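Local coordinates for phosphodiesterase (Candida albicans, PDB 6CPU), which belongs to the cyclic nucleotide phosphodiesterase family of the HD clan, a mostly helical protein that holds a zinc and a magnesium ion in this structure, at residues A[185-189]-A[255-259]; A[214-220]-A[284-289]; A[232-236]-A[317-321]; A[238-242]-A[340-344]; A[403-409]-A[446-451]. All blocks are in the same frame, centred on the assembly; numbering follows the deposited sequence.

Contact 1 of 5, residues A[185-189]-A[255-259]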
# COMPACT_ATOMS: atom_id res chain seq x y z
N TYR A 185 9.44 -2.74 21.21
CA TYR A 185 9.79 -1.75 22.23
C TYR A 185 10.07 -0.38 21.60
O TYR A 185 9.60 0.64 22.08
CB TYR A 185 11.01 -2.24 23.01
CG TYR A 185 11.65 -1.17 23.86
CD1 TYR A 185 12.87 -0.60 23.49
CD2 TYR A 185 11.04 -0.72 25.02
CE1 TYR A 185 13.46 0.38 24.27
CE2 TYR A 185 11.62 0.26 25.80
CZ TYR A 185 12.83 0.81 25.42
OH TYR A 185 13.39 1.79 26.22
N LEU A 186 10.82 -0.38 20.51
CA LEU A 186 11.15 0.85 19.79
C LEU A 186 9.92 1.43 19.10
O LEU A 186 9.76 2.64 19.05
CB LEU A 186 12.28 0.59 18.79
CG LEU A 186 13.64 0.21 19.37
CD1 LEU A 186 14.60 -0.29 18.30
CD2 LEU A 186 14.26 1.38 20.11
N TYR A 187 9.03 0.58 18.60
CA TYR A 187 7.77 1.03 18.02
C TYR A 187 6.95 1.78 19.07
O TYR A 187 6.48 2.90 18.85
CB TYR A 187 6.99 -0.15 17.48
CG TYR A 187 5.61 0.18 16.97
CD1 TYR A 187 5.44 1.06 15.90
CD2 TYR A 187 4.49 -0.41 17.53
CE1 TYR A 187 4.17 1.36 15.43
CE2 TYR A 187 3.23 -0.12 17.06
CZ TYR A 187 3.07 0.77 16.02
OH TYR A 187 1.81 1.06 15.56
N ARG A 188 6.84 1.17 20.25
CA ARG A 188 6.05 1.76 21.33
C ARG A 188 6.67 3.07 21.85
O ARG A 188 5.95 4.00 22.21
CB ARG A 188 5.85 0.74 22.46
CG ARG A 188 5.04 -0.48 22.04
CD ARG A 188 3.57 -0.16 21.85
NE ARG A 188 2.88 -1.12 20.99
CZ ARG A 188 1.61 -1.02 20.60
NH1 ARG A 188 0.87 0.01 21.00
NH2 ARG A 188 1.08 -1.94 19.81
N LEU A 189 7.99 3.14 21.84
CA LEU A 189 8.72 4.35 22.22
C LEU A 189 8.36 5.50 21.27
O LEU A 189 8.10 6.62 21.71
CB LEU A 189 10.23 4.10 22.20
CG LEU A 189 11.11 4.63 23.32
CD1 LEU A 189 10.57 4.23 24.70
CD2 LEU A 189 12.51 4.09 23.12
N GLU A 255 -1.61 6.04 18.13
CA GLU A 255 -1.19 4.65 17.94
C GLU A 255 -1.61 4.13 16.56
O GLU A 255 -0.82 3.47 15.89
CB GLU A 255 -1.82 3.80 19.03
CG GLU A 255 -1.32 2.37 19.12
CD GLU A 255 -1.78 1.70 20.40
OE1 GLU A 255 -1.94 2.40 21.43
OE2 GLU A 255 -2.00 0.48 20.37
N LEU A 256 -2.84 4.42 16.16
CA LEU A 256 -3.29 4.07 14.80
C LEU A 256 -2.51 4.80 13.73
O LEU A 256 -2.09 4.19 12.75
CB LEU A 256 -4.78 4.33 14.61
CG LEU A 256 -5.73 3.26 15.13
CD1 LEU A 256 -7.17 3.66 14.82
CD2 LEU A 256 -5.42 1.89 14.55
N LEU A 257 -2.28 6.10 13.92
CA LEU A 257 -1.46 6.85 12.96
C LEU A 257 -0.04 6.28 12.83
O LEU A 257 0.49 6.18 11.73
CB LEU A 257 -1.41 8.33 13.30
CG LEU A 257 -2.69 9.15 13.11
CD1 LEU A 257 -2.44 10.62 13.46
CD2 LEU A 257 -3.26 9.05 11.71
N ALA A 258 0.59 5.90 13.94
CA ALA A 258 1.93 5.31 13.87
C ALA A 258 1.94 4.06 12.97
O ALA A 258 2.81 3.89 12.11
CB ALA A 258 2.47 4.97 15.26
N PHE A 259 0.98 3.18 13.21
CA PHE A 259 0.80 1.97 12.41
C PHE A 259 0.63 2.31 10.92
O PHE A 259 1.26 1.69 10.07
CB PHE A 259 -0.40 1.19 12.95
CG PHE A 259 -0.98 0.17 12.00
CD1 PHE A 259 -0.25 -0.93 11.59
CD2 PHE A 259 -2.29 0.30 11.54
CE1 PHE A 259 -0.80 -1.87 10.74
CE2 PHE A 259 -2.84 -0.63 10.70
CZ PHE A 259 -2.09 -1.73 10.29
O HOH W 1 1.22 2.13 22.65
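Arg188 and Glu255 join helix 177-193 to helix 253-264 through a salt bridge. NH1 of Arg188 donates to OE2 of Glu255 at 3.0 Å along a nearly straight line, with an N-H...O angle of 169°. The oxygen lies in the guanidinium plane, but the nitrogen comes down on it from above the carboxylate, the two flat groups standing almost perpendicular. The arginine chain bends about its CB-CG bond (chi2 -73°), whereas Glu255 stretches out beyond its CG. A water accepts from Arg188 NH1 at 2.7 Å and gives a weak bond to OE1 of Glu255, a second, looser link between the same side chains.

Apolar and close polar contacts belong to Tyr187. Its CE1 packs on CB of Ala258 at 4.0 Å. The hydroxyl oxygen lies 3.4 Å from Phe259 CB and 3.3 Å from Phe259 N, yet the angle there is too poor for a bond, and that N-H serves its own helix by donating to Glu255 O. Tyr187 also sets its CE2 over one face of the Arg188 guanidinium, toward the rim, flanking the salt-bridged group.

This is oblique helix-helix packing bridged by long side chains: the two segments run at 123° to each other, their axes 11.3 Å apart at closest approach. Helix 377-394 packs against both Tyr187 and Phe259, while helix 227-242 covers Leu256 and Leu257 of helix 253-264.

Contact 2 of 5, residues A[214-220]-A[284-289]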
# COMPACT_ATOMS: atom_id res chain seq x y z
N ALA A 214 -15.09 12.48 1.70
CA ALA A 214 -14.39 11.74 0.62
C ALA A 214 -14.50 10.23 0.83
O ALA A 214 -14.93 9.48 -0.06
CB ALA A 214 -12.93 12.19 0.51
N VAL A 215 -14.17 9.76 2.04
CA VAL A 215 -14.33 8.35 2.39
C VAL A 215 -15.79 7.90 2.17
O VAL A 215 -16.06 6.76 1.80
CB VAL A 215 -13.88 8.10 3.84
CG1 VAL A 215 -14.32 6.74 4.33
CG2 VAL A 215 -12.36 8.21 3.93
N GLY A 216 -16.72 8.83 2.38
CA GLY A 216 -18.13 8.59 2.15
C GLY A 216 -18.60 8.40 0.72
O GLY A 216 -19.65 7.81 0.52
N HIS A 217 -17.85 8.88 -0.27
CA HIS A 217 -18.24 8.74 -1.69
C HIS A 217 -17.76 7.43 -2.32
O HIS A 217 -16.60 7.04 -2.14
CB HIS A 217 -17.64 9.87 -2.52
CG HIS A 217 -18.34 11.18 -2.36
ND1 HIS A 217 -18.11 12.01 -1.28
CD2 HIS A 217 -19.25 11.81 -3.14
CE1 HIS A 217 -18.85 13.11 -1.42
NE2 HIS A 217 -19.54 13.00 -2.53
N TRP A 218 -18.62 6.78 -3.09
CA TRP A 218 -18.18 5.67 -3.95
C TRP A 218 -17.25 6.19 -5.03
O TRP A 218 -16.35 5.49 -5.48
CB TRP A 218 -19.34 4.89 -4.57
CG TRP A 218 -18.86 3.80 -5.47
CD1 TRP A 218 -18.94 3.76 -6.83
CD2 TRP A 218 -18.13 2.63 -5.08
NE1 TRP A 218 -18.34 2.62 -7.31
CE2 TRP A 218 -17.84 1.91 -6.26
CE3 TRP A 218 -17.73 2.11 -3.85
CZ2 TRP A 218 -17.14 0.70 -6.23
CZ3 TRP A 218 -17.04 0.91 -3.83
CH2 TRP A 218 -16.76 0.21 -5.01
N SER A 219 -17.47 7.43 -5.47
CA SER A 219 -16.54 8.10 -6.37
C SER A 219 -15.36 8.65 -5.56
O SER A 219 -15.15 9.85 -5.47
CB SER A 219 -17.25 9.21 -7.14
OG SER A 219 -16.47 9.64 -8.26
N PHE A 220 -14.58 7.74 -4.98
CA PHE A 220 -13.50 8.10 -4.07
C PHE A 220 -12.42 8.85 -4.83
O PHE A 220 -11.80 8.27 -5.73
CB PHE A 220 -12.94 6.83 -3.44
CG PHE A 220 -11.88 7.06 -2.39
CD1 PHE A 220 -12.14 7.86 -1.29
CD2 PHE A 220 -10.64 6.44 -2.48
CE1 PHE A 220 -11.16 8.07 -0.32
CE2 PHE A 220 -9.66 6.64 -1.52
CZ PHE A 220 -9.92 7.45 -0.43
N GLN A 284 -10.85 1.34 0.77
CA GLN A 284 -12.08 2.14 0.71
C GLN A 284 -13.20 1.43 -0.05
O GLN A 284 -14.36 1.54 0.34
CB GLN A 284 -11.78 3.50 0.08
CG GLN A 284 -12.88 4.55 0.28
CD GLN A 284 -13.83 4.68 -0.90
OE1 GLN A 284 -13.74 3.94 -1.91
NE2 GLN A 284 -14.73 5.65 -0.81
N ALA A 285 -12.85 0.73 -1.13
CA ALA A 285 -13.81 -0.13 -1.84
C ALA A 285 -14.36 -1.19 -0.91
O ALA A 285 -15.57 -1.35 -0.79
CB ALA A 285 -13.17 -0.77 -3.06
N CYS A 286 -13.46 -1.92 -0.25
CA CYS A 286 -13.88 -2.91 0.76
C CYS A 286 -14.78 -2.28 1.81
O CYS A 286 -15.80 -2.86 2.20
CB CYS A 286 -12.68 -3.53 1.48
SG CYS A 286 -11.92 -4.91 0.61
N PHE A 287 -14.38 -1.10 2.27
CA PHE A 287 -15.13 -0.36 3.28
C PHE A 287 -16.58 -0.13 2.82
O PHE A 287 -17.52 -0.42 3.56
CB PHE A 287 -14.43 0.96 3.57
CG PHE A 287 -14.90 1.65 4.81
CD1 PHE A 287 -14.65 1.10 6.05
CD2 PHE A 287 -15.56 2.87 4.74
CE1 PHE A 287 -15.06 1.74 7.21
CE2 PHE A 287 -15.97 3.52 5.89
CZ PHE A 287 -15.73 2.95 7.13
N HIS A 288 -16.75 0.34 1.59
CA HIS A 288 -18.10 0.54 1.04
C HIS A 288 -18.87 -0.78 0.87
O HIS A 288 -20.05 -0.85 1.26
CB HIS A 288 -18.07 1.32 -0.27
CG HIS A 288 -18.14 2.81 -0.08
ND1 HIS A 288 -19.18 3.57 -0.55
CD2 HIS A 288 -17.29 3.66 0.55
CE1 HIS A 288 -18.98 4.84 -0.22
NE2 HIS A 288 -17.84 4.92 0.44
N PHE A 289 -18.22 -1.81 0.33
CA PHE A 289 -18.85 -3.13 0.23
C PHE A 289 -19.40 -3.57 1.58
O PHE A 289 -20.56 -3.98 1.69
CB PHE A 289 -17.88 -4.21 -0.29
CG PHE A 289 -17.38 -4.00 -1.70
CD1 PHE A 289 -18.03 -3.14 -2.59
CD2 PHE A 289 -16.27 -4.69 -2.16
CE1 PHE A 289 -17.57 -2.96 -3.88
CE2 PHE A 289 -15.80 -4.52 -3.45
CZ PHE A 289 -16.45 -3.66 -4.31
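Gln284 and His288, one turn apart on helix 276-292, grip the backbone that leaves the end of helix 205-216. Val215 O takes two donors: NE2 of His288 at 2.9 Å, in the carbonyl plane and in the plane of the imidazole, and NE2 of Gln284 at 3.1 Å, from above the carbonyl plane. The same amide nitrogen gives its shorter bond, 2.7 Å, to His217 O. With both of these bonds made and OE1 bonded to Arg468, which also bonds to Trp218 O, the rotation of the amide is fixed.

The tightest packing surrounds this grip. The amide of Gln284 stacks on the ring of Phe220, planes 19° apart, and Gln284 CG makes a CH-pi contact over the ring centre, 3.8 Å from the centroid. Trp218 brings its indole to the side of helix 276-292: CG is anti to the backbone N (chi1 178°), and His288 CB lies at the indole edge, 3.7 Å from CE3, while CH2 comes to 3.5 Å from Phe289 CE1. Trp218, His288 and Phe289 thus form an aromatic cluster at oblique ring angles.

The looser flank is also buried, and there Val215 CG1 merely rests against Phe287 CE2 at 3.9 Å.

Helix 276-292 also carries the zinc ligand His278, and the ion lies about 10 Å from the Ala285 side chain; the contact thus ties the C-terminal end of helix 205-216 to the metal-bearing helical core of an HD-clan phosphodiesterase.

Contact 3 of 5, residues A[232-236]-A[317-321]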
# COMPACT_ATOMS: atom_id res chain seq x y z
N TYR A 232 -4.79 9.77 6.85
CA TYR A 232 -5.97 10.07 7.68
C TYR A 232 -7.20 9.29 7.23
O TYR A 232 -7.97 8.85 8.07
CB TYR A 232 -6.27 11.56 7.71
CG TYR A 232 -7.20 11.90 8.86
CD1 TYR A 232 -8.57 12.07 8.65
CD2 TYR A 232 -6.71 12.03 10.15
CE1 TYR A 232 -9.42 12.38 9.70
CE2 TYR A 232 -7.55 12.34 11.21
CZ TYR A 232 -8.91 12.52 10.98
OH TYR A 232 -9.76 12.82 12.04
N CYS A 233 -7.38 9.13 5.92
CA CYS A 233 -8.45 8.28 5.41
C CYS A 233 -8.40 6.86 5.96
O CYS A 233 -9.43 6.30 6.34
CB CYS A 233 -8.44 8.24 3.88
SG CYS A 233 -8.87 9.81 3.07
N VAL A 234 -7.21 6.27 6.00
CA VAL A 234 -7.06 4.95 6.58
C VAL A 234 -7.47 4.97 8.06
O VAL A 234 -8.17 4.07 8.51
CB VAL A 234 -5.62 4.42 6.44
CG1 VAL A 234 -5.47 3.08 7.14
CG2 VAL A 234 -5.24 4.27 4.98
N TYR A 235 -7.04 5.99 8.79
CA TYR A 235 -7.39 6.11 10.20
C TYR A 235 -8.92 6.13 10.37
O TYR A 235 -9.46 5.41 11.20
CB TYR A 235 -6.74 7.35 10.83
CG TYR A 235 -7.45 7.82 12.06
CD1 TYR A 235 -7.41 7.09 13.24
CD2 TYR A 235 -8.23 8.98 12.04
CE1 TYR A 235 -8.10 7.53 14.38
CE2 TYR A 235 -8.91 9.42 13.16
CZ TYR A 235 -8.85 8.69 14.33
OH TYR A 235 -9.54 9.14 15.44
N LEU A 236 -9.61 6.94 9.56
CA LEU A 236 -11.07 7.02 9.63
C LEU A 236 -11.73 5.66 9.47
O LEU A 236 -12.60 5.27 10.25
CB LEU A 236 -11.60 7.98 8.56
CG LEU A 236 -11.30 9.46 8.81
CD1 LEU A 236 -11.68 10.28 7.59
CD2 LEU A 236 -12.00 9.96 10.06
N HIS A 317 -17.69 17.69 12.02
CA HIS A 317 -17.18 16.41 12.51
C HIS A 317 -15.83 16.08 11.86
O HIS A 317 -15.66 16.34 10.67
CB HIS A 317 -18.17 15.30 12.22
CG HIS A 317 -19.54 15.55 12.77
ND1 HIS A 317 -19.81 15.51 14.12
CD2 HIS A 317 -20.71 15.86 12.16
CE1 HIS A 317 -21.08 15.77 14.32
NE2 HIS A 317 -21.65 15.99 13.15
N THR A 318 -14.89 15.54 12.63
CA THR A 318 -13.58 15.12 12.10
C THR A 318 -13.40 13.60 12.03
O THR A 318 -12.38 13.13 11.55
CB THR A 318 -12.41 15.71 12.92
OG1 THR A 318 -12.54 15.34 14.29
CG2 THR A 318 -12.38 17.22 12.79
N VAL A 319 -14.39 12.85 12.52
CA VAL A 319 -14.40 11.39 12.38
C VAL A 319 -15.76 10.91 11.89
O VAL A 319 -16.74 11.66 11.93
CB VAL A 319 -14.05 10.68 13.71
CG1 VAL A 319 -12.66 11.09 14.19
CG2 VAL A 319 -15.09 10.94 14.79
N LEU A 320 -15.81 9.66 11.43
CA LEU A 320 -17.05 9.08 10.91
C LEU A 320 -18.04 8.90 12.06
O LEU A 320 -17.68 8.33 13.10
CB LEU A 320 -16.79 7.74 10.22
CG LEU A 320 -15.74 7.72 9.11
CD1 LEU A 320 -15.75 6.38 8.38
CD2 LEU A 320 -15.93 8.87 8.11
N ILE A 321 -19.25 9.40 11.89
CA ILE A 321 -20.28 9.34 12.93
C ILE A 321 -21.31 8.29 12.54
O ILE A 321 -22.11 8.52 11.64
CB ILE A 321 -20.98 10.70 13.13
CG1 ILE A 321 -19.98 11.83 13.35
CG2 ILE A 321 -21.97 10.62 14.29
CD1 ILE A 321 -19.09 11.67 14.57
O HOH W 2 -13.80 7.26 11.87
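With CG swung away from the backbone N (chi1 -164°), Tyr232 sends its phenol from the side of helix 227-242 toward Thr318, while Leu236, its CG turned beside the backbone N (chi1 -71°), extends CD2 toward the same peptide. The contact docks a long irregular connection, running between helices 276-292 and 336-348, onto a helix of the mostly helical phosphodiesterase fold.

The polar link is the bond from Tyr232 OH to Thr318 O, 2.7 Å long. The carbonyl oxygen lies near the plane of the phenol ring, at its edge, whereas the hydroxyl sits above the carbonyl plane instead of on a lone pair. Leu236 CD2 approaches the same oxygen to 3.5 Å and lies 3.6 Å from Val319 CA, so a methyl group and a hydroxyl both crowd the Thr318-Val319 peptide. Tyr235 CD2 lies over one face of the Tyr232 ring, toward its rim, and the Tyr235 hydroxyl oxygen is 3.9 Å from Val319 CG1.

Leu320 joins from further along the loop, its CG resting on Leu236 CB at 4.2 Å; Phe287 of helix 276-292 also packs on Leu320. Gln301 bonds to Val319 O and Ile321 N of the connection.

Between helix and loop a single water bridges two backbones, donating to Leu236 O at 2.8 Å and accepting from Leu320 N at 3.2 Å.

Contact 4 of 5, residues A[238-242]-A[340-344]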
# COMPACT_ATOMS: atom_id res chain seq x y z
N ILE A 238 -10.29 2.42 9.58
CA ILE A 238 -9.89 1.39 10.53
C ILE A 238 -10.40 1.68 11.95
O ILE A 238 -10.87 0.76 12.63
CB ILE A 238 -8.37 1.16 10.53
CG1 ILE A 238 -7.89 0.73 9.14
CG2 ILE A 238 -7.98 0.13 11.58
CD1 ILE A 238 -8.34 -0.64 8.69
N ASP A 239 -10.32 2.93 12.39
CA ASP A 239 -10.85 3.29 13.71
C ASP A 239 -12.34 2.93 13.79
O ASP A 239 -12.79 2.35 14.78
CB ASP A 239 -10.64 4.78 14.00
CG ASP A 239 -10.97 5.17 15.44
OD1 ASP A 239 -10.85 4.34 16.35
OD2 ASP A 239 -11.34 6.34 15.67
N TYR A 240 -13.07 3.24 12.73
CA TYR A 240 -14.51 2.99 12.63
C TYR A 240 -14.84 1.50 12.75
O TYR A 240 -15.78 1.12 13.44
CB TYR A 240 -15.04 3.55 11.30
CG TYR A 240 -16.54 3.65 11.18
CD1 TYR A 240 -17.25 4.63 11.87
CD2 TYR A 240 -17.26 2.79 10.35
CE1 TYR A 240 -18.64 4.73 11.75
CE2 TYR A 240 -18.65 2.89 10.22
CZ TYR A 240 -19.32 3.87 10.92
OH TYR A 240 -20.70 3.97 10.80
N ALA A 241 -14.04 0.67 12.08
CA ALA A 241 -14.19 -0.78 12.15
C ALA A 241 -13.85 -1.32 13.53
O ALA A 241 -14.57 -2.18 14.05
CB ALA A 241 -13.32 -1.44 11.09
N ILE A 242 -12.76 -0.83 14.13
CA ILE A 242 -12.35 -1.26 15.47
C ILE A 242 -13.45 -0.97 16.51
O ILE A 242 -13.73 -1.80 17.37
CB ILE A 242 -11.03 -0.56 15.91
CG1 ILE A 242 -9.84 -1.09 15.10
CG2 ILE A 242 -10.74 -0.79 17.39
CD1 ILE A 242 -8.58 -0.26 15.23
N LEU A 340 -12.98 -6.34 10.19
CA LEU A 340 -11.71 -5.65 10.48
C LEU A 340 -10.55 -6.36 9.78
O LEU A 340 -9.69 -5.71 9.18
CB LEU A 340 -11.45 -5.57 11.98
CG LEU A 340 -10.14 -4.89 12.42
CD1 LEU A 340 -10.07 -3.46 11.92
CD2 LEU A 340 -9.96 -4.93 13.93
N GLY A 341 -10.53 -7.69 9.85
CA GLY A 341 -9.52 -8.50 9.17
C GLY A 341 -9.48 -8.27 7.67
O GLY A 341 -8.40 -8.23 7.07
N LEU A 342 -10.65 -8.13 7.05
CA LEU A 342 -10.75 -7.87 5.62
C LEU A 342 -10.16 -6.50 5.30
O LEU A 342 -9.40 -6.34 4.34
CB LEU A 342 -12.20 -7.93 5.14
CG LEU A 342 -12.50 -8.35 3.70
CD1 LEU A 342 -13.76 -7.65 3.21
CD2 LEU A 342 -11.38 -8.11 2.70
N LEU A 343 -10.54 -5.51 6.11
CA LEU A 343 -10.05 -4.15 5.92
C LEU A 343 -8.53 -4.06 6.09
O LEU A 343 -7.86 -3.44 5.27
CB LEU A 343 -10.73 -3.19 6.88
CG LEU A 343 -12.23 -3.03 6.60
CD1 LEU A 343 -12.91 -2.34 7.76
CD2 LEU A 343 -12.44 -2.27 5.30
N VAL A 344 -8.01 -4.68 7.14
CA VAL A 344 -6.56 -4.74 7.36
C VAL A 344 -5.86 -5.45 6.18
O VAL A 344 -4.85 -4.96 5.69
CB VAL A 344 -6.20 -5.35 8.74
CG1 VAL A 344 -4.72 -5.63 8.86
CG2 VAL A 344 -6.62 -4.39 9.86
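Leu340, Ile238 and Ala241 carry most of this wholly apolar contact between helices 227-242 and 336-348. Leu340 has its CG anti to the backbone N (chi1 179°), which projects the fork of its methyls across to the facing helix. CD1 of the fork is the hub: it lies 3.9 Å from Ala241 CB, 4.0 Å from Ile242 CG1 and 4.2 Å from Ile238 CG2. CD2 also reaches Ile242 CG1, so both branches of the leucine touch that methylene.

Ile238 works with its two arms. The CG2 methyl meets Leu340 with the side chains at about a right angle, while the longer arm runs antiparallel past Leu343 and puts CD1 3.9 Å from Leu343 CB. The same CD1 brushes Val344 CG2.

The CB of Ala241 points toward the partner helix, and its small side chain lets the backbones close in, with Ala241 CA and Leu340 CA only 5.7 Å apart. Its CB touches both Leu340 and Leu343; the 3.5 Å to Leu343 CD1 is tighter than ordinary van der Waals contact.

The two segments are nearly antiparallel at 163°, with axes 10.0 Å apart. Helix 276-292 covers Leu343 and helix 377-394 covers Val344, so the pair lies inside the packed helices of the phosphodiesterase fold; helix 336-348 leads directly into the zinc ligands His349 and Asp350.

Contact 5 of 5, residues A[403-409]-A[446-451]; sequences IEEKSEL and HDNTVK
Ser407 OG does double duty: it donates to Asp447 OD1 of helix 446-462 at 2.7 Å and accepts from Leu409 N, two residues on in its own loop, at 3.0 Å. The hydroxyl comes to OD1 on the syn side, 26° out of the carboxylate plane. Close beside this bond a methyl group meets the same oxygen, for Ile403 CD1 is 3.4 Å from Asp447 OD1. It gets there because CG1 of Ile403 lies between the backbone N and the carbonyl carbon (chi1 61°), and the chain then runs out to touch Val450 CG2, tip to tip, at 4.0 Å.

The serine bond to Leu409 N makes an ST turn. Together with the backbone bond from Ile403 N to Leu409 O, it folds 403-409 into a compact loop between helices 396-400 and 411-421 that sits against the first turns of helix 446-462. Leu409 slides past Asp447 in the opposite direction, its CB 3.6 Å from OD2, and lays CD1 beside the end of the Lys451 chain.

Toward the more exposed side the Glu404 carboxylate crosses the imidazole of His446, the planes 41° apart and OE2 3.2 Å from NE2. Val450 CG2 lies over one face of that imidazole, toward its rim. Gln338 of helix 336-348 touches Glu404, His446 and Val450, and with Asn335 it bonds to Ile403 O.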
# COMPACT_ATOMS: atom_id res chain seq x y z
N ILE A 403 -11.25 -15.89 14.30
CA ILE A 403 -12.39 -15.29 13.59
C ILE A 403 -13.72 -15.38 14.36
O ILE A 403 -14.64 -14.62 14.07
CB ILE A 403 -12.59 -15.86 12.17
CG1 ILE A 403 -12.87 -17.37 12.20
CG2 ILE A 403 -11.38 -15.55 11.29
CD1 ILE A 403 -13.55 -17.84 10.94
N GLU A 404 -13.81 -16.33 15.28
CA GLU A 404 -14.93 -16.43 16.23
C GLU A 404 -14.42 -17.12 17.48
O GLU A 404 -13.38 -17.77 17.45
CB GLU A 404 -16.09 -17.23 15.63
CG GLU A 404 -16.76 -16.54 14.46
CD GLU A 404 -18.15 -17.06 14.17
OE1 GLU A 404 -18.39 -18.27 14.35
OE2 GLU A 404 -18.99 -16.24 13.76
N GLU A 405 -15.16 -16.99 18.59
CA GLU A 405 -14.74 -17.62 19.84
C GLU A 405 -14.52 -19.13 19.69
O GLU A 405 -13.61 -19.69 20.31
CB GLU A 405 -15.76 -17.36 20.96
CG GLU A 405 -15.77 -15.91 21.44
CD GLU A 405 -16.50 -15.73 22.76
OE1 GLU A 405 -17.45 -16.49 23.04
OE2 GLU A 405 -16.11 -14.82 23.52
N LYS A 406 -15.33 -19.78 18.86
CA LYS A 406 -15.27 -21.24 18.67
C LYS A 406 -14.14 -21.67 17.73
O LYS A 406 -13.50 -22.70 17.95
CB LYS A 406 -16.61 -21.74 18.11
CG LYS A 406 -16.82 -23.24 18.31
CD LYS A 406 -17.80 -23.82 17.29
CE LYS A 406 -17.90 -25.33 17.44
NZ LYS A 406 -18.55 -25.96 16.26
N SER A 407 -13.91 -20.88 16.68
CA SER A 407 -12.97 -21.24 15.62
C SER A 407 -11.51 -21.16 16.06
O SER A 407 -11.16 -20.39 16.95
CB SER A 407 -13.18 -20.33 14.41
OG SER A 407 -12.30 -20.67 13.35
N GLU A 408 -10.67 -21.97 15.44
CA GLU A 408 -9.23 -21.87 15.64
C GLU A 408 -8.53 -21.18 14.46
O GLU A 408 -7.33 -20.97 14.51
CB GLU A 408 -8.63 -23.25 15.91
CG GLU A 408 -8.99 -23.78 17.30
CD GLU A 408 -8.38 -25.13 17.62
OE1 GLU A 408 -7.77 -25.75 16.72
OE2 GLU A 408 -8.51 -25.57 18.78
N LEU A 409 -9.28 -20.82 13.42
CA LEU A 409 -8.73 -20.02 12.31
C LEU A 409 -8.41 -18.61 12.80
O LEU A 409 -9.29 -17.88 13.26
CB LEU A 409 -9.71 -19.95 11.13
CG LEU A 409 -9.18 -19.23 9.88
CD1 LEU A 409 -8.04 -20.02 9.25
CD2 LEU A 409 -10.28 -19.00 8.85
N HIS A 446 -17.84 -23.17 8.31
CA HIS A 446 -17.88 -21.74 8.59
C HIS A 446 -16.54 -21.06 8.24
O HIS A 446 -16.53 -20.04 7.55
CB HIS A 446 -18.26 -21.47 10.04
CG HIS A 446 -18.46 -20.02 10.35
ND1 HIS A 446 -19.32 -19.22 9.62
CD2 HIS A 446 -17.90 -19.22 11.28
CE1 HIS A 446 -19.29 -17.99 10.10
NE2 HIS A 446 -18.44 -17.96 11.11
N ASP A 447 -15.43 -21.64 8.70
CA ASP A 447 -14.09 -21.10 8.42
C ASP A 447 -13.86 -20.87 6.92
O ASP A 447 -13.50 -19.76 6.51
CB ASP A 447 -13.01 -22.02 8.99
CG ASP A 447 -12.91 -21.96 10.51
OD1 ASP A 447 -13.69 -21.22 11.15
OD2 ASP A 447 -12.04 -22.66 11.08
N ASN A 448 -14.09 -21.90 6.11
CA ASN A 448 -13.89 -21.78 4.66
C ASN A 448 -14.92 -20.88 3.96
O ASN A 448 -14.66 -20.36 2.88
CB ASN A 448 -13.84 -23.15 3.99
CG ASN A 448 -12.64 -23.97 4.42
OD1 ASN A 448 -11.57 -23.42 4.71
ND2 ASN A 448 -12.79 -25.28 4.46
N THR A 449 -16.08 -20.70 4.58
CA THR A 449 -17.08 -19.74 4.10
C THR A 449 -16.62 -18.30 4.33
O THR A 449 -16.73 -17.45 3.45
CB THR A 449 -18.45 -19.98 4.77
OG1 THR A 449 -18.94 -21.27 4.37
CG2 THR A 449 -19.47 -18.92 4.37
N VAL A 450 -16.11 -18.02 5.53
CA VAL A 450 -15.53 -16.71 5.84
C VAL A 450 -14.38 -16.40 4.87
O VAL A 450 -14.34 -15.32 4.28
CB VAL A 450 -15.06 -16.63 7.31
CG1 VAL A 450 -14.21 -15.40 7.57
CG2 VAL A 450 -16.26 -16.64 8.25
N LYS A 451 -13.49 -17.37 4.68
CA LYS A 451 -12.37 -17.23 3.74
C LYS A 451 -12.82 -16.88 2.33
O LYS A 451 -12.24 -16.02 1.69
CB LYS A 451 -11.54 -18.51 3.66
CG LYS A 451 -10.53 -18.70 4.78
CD LYS A 451 -9.94 -20.09 4.69
CE LYS A 451 -8.51 -20.12 5.18
NZ LYS A 451 -8.07 -21.52 5.45

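Overall arrangement
From the N terminus, four contacts open one after another before any closes: helix 177-193 begins contact 1, the end of helix 205-216 contact 2, and helix 227-242 contacts 3 and 4. They close in the same order, at 255-259, 284-289, 317-321 and 340-344, so each crosses the other three and none nests. Contacts 3 and 4 share helix 227-242, with centres about 12 Å apart, and Leu320 packs on Tyr240 between them. Phe287 joins contact 2 to both, and Leu256 joins contact 1 to helix 227-242. Contact 5 follows in series, closing a 36-residue, largely helical excursion later in the chain about 7 Å, nearest atoms, from contact 4.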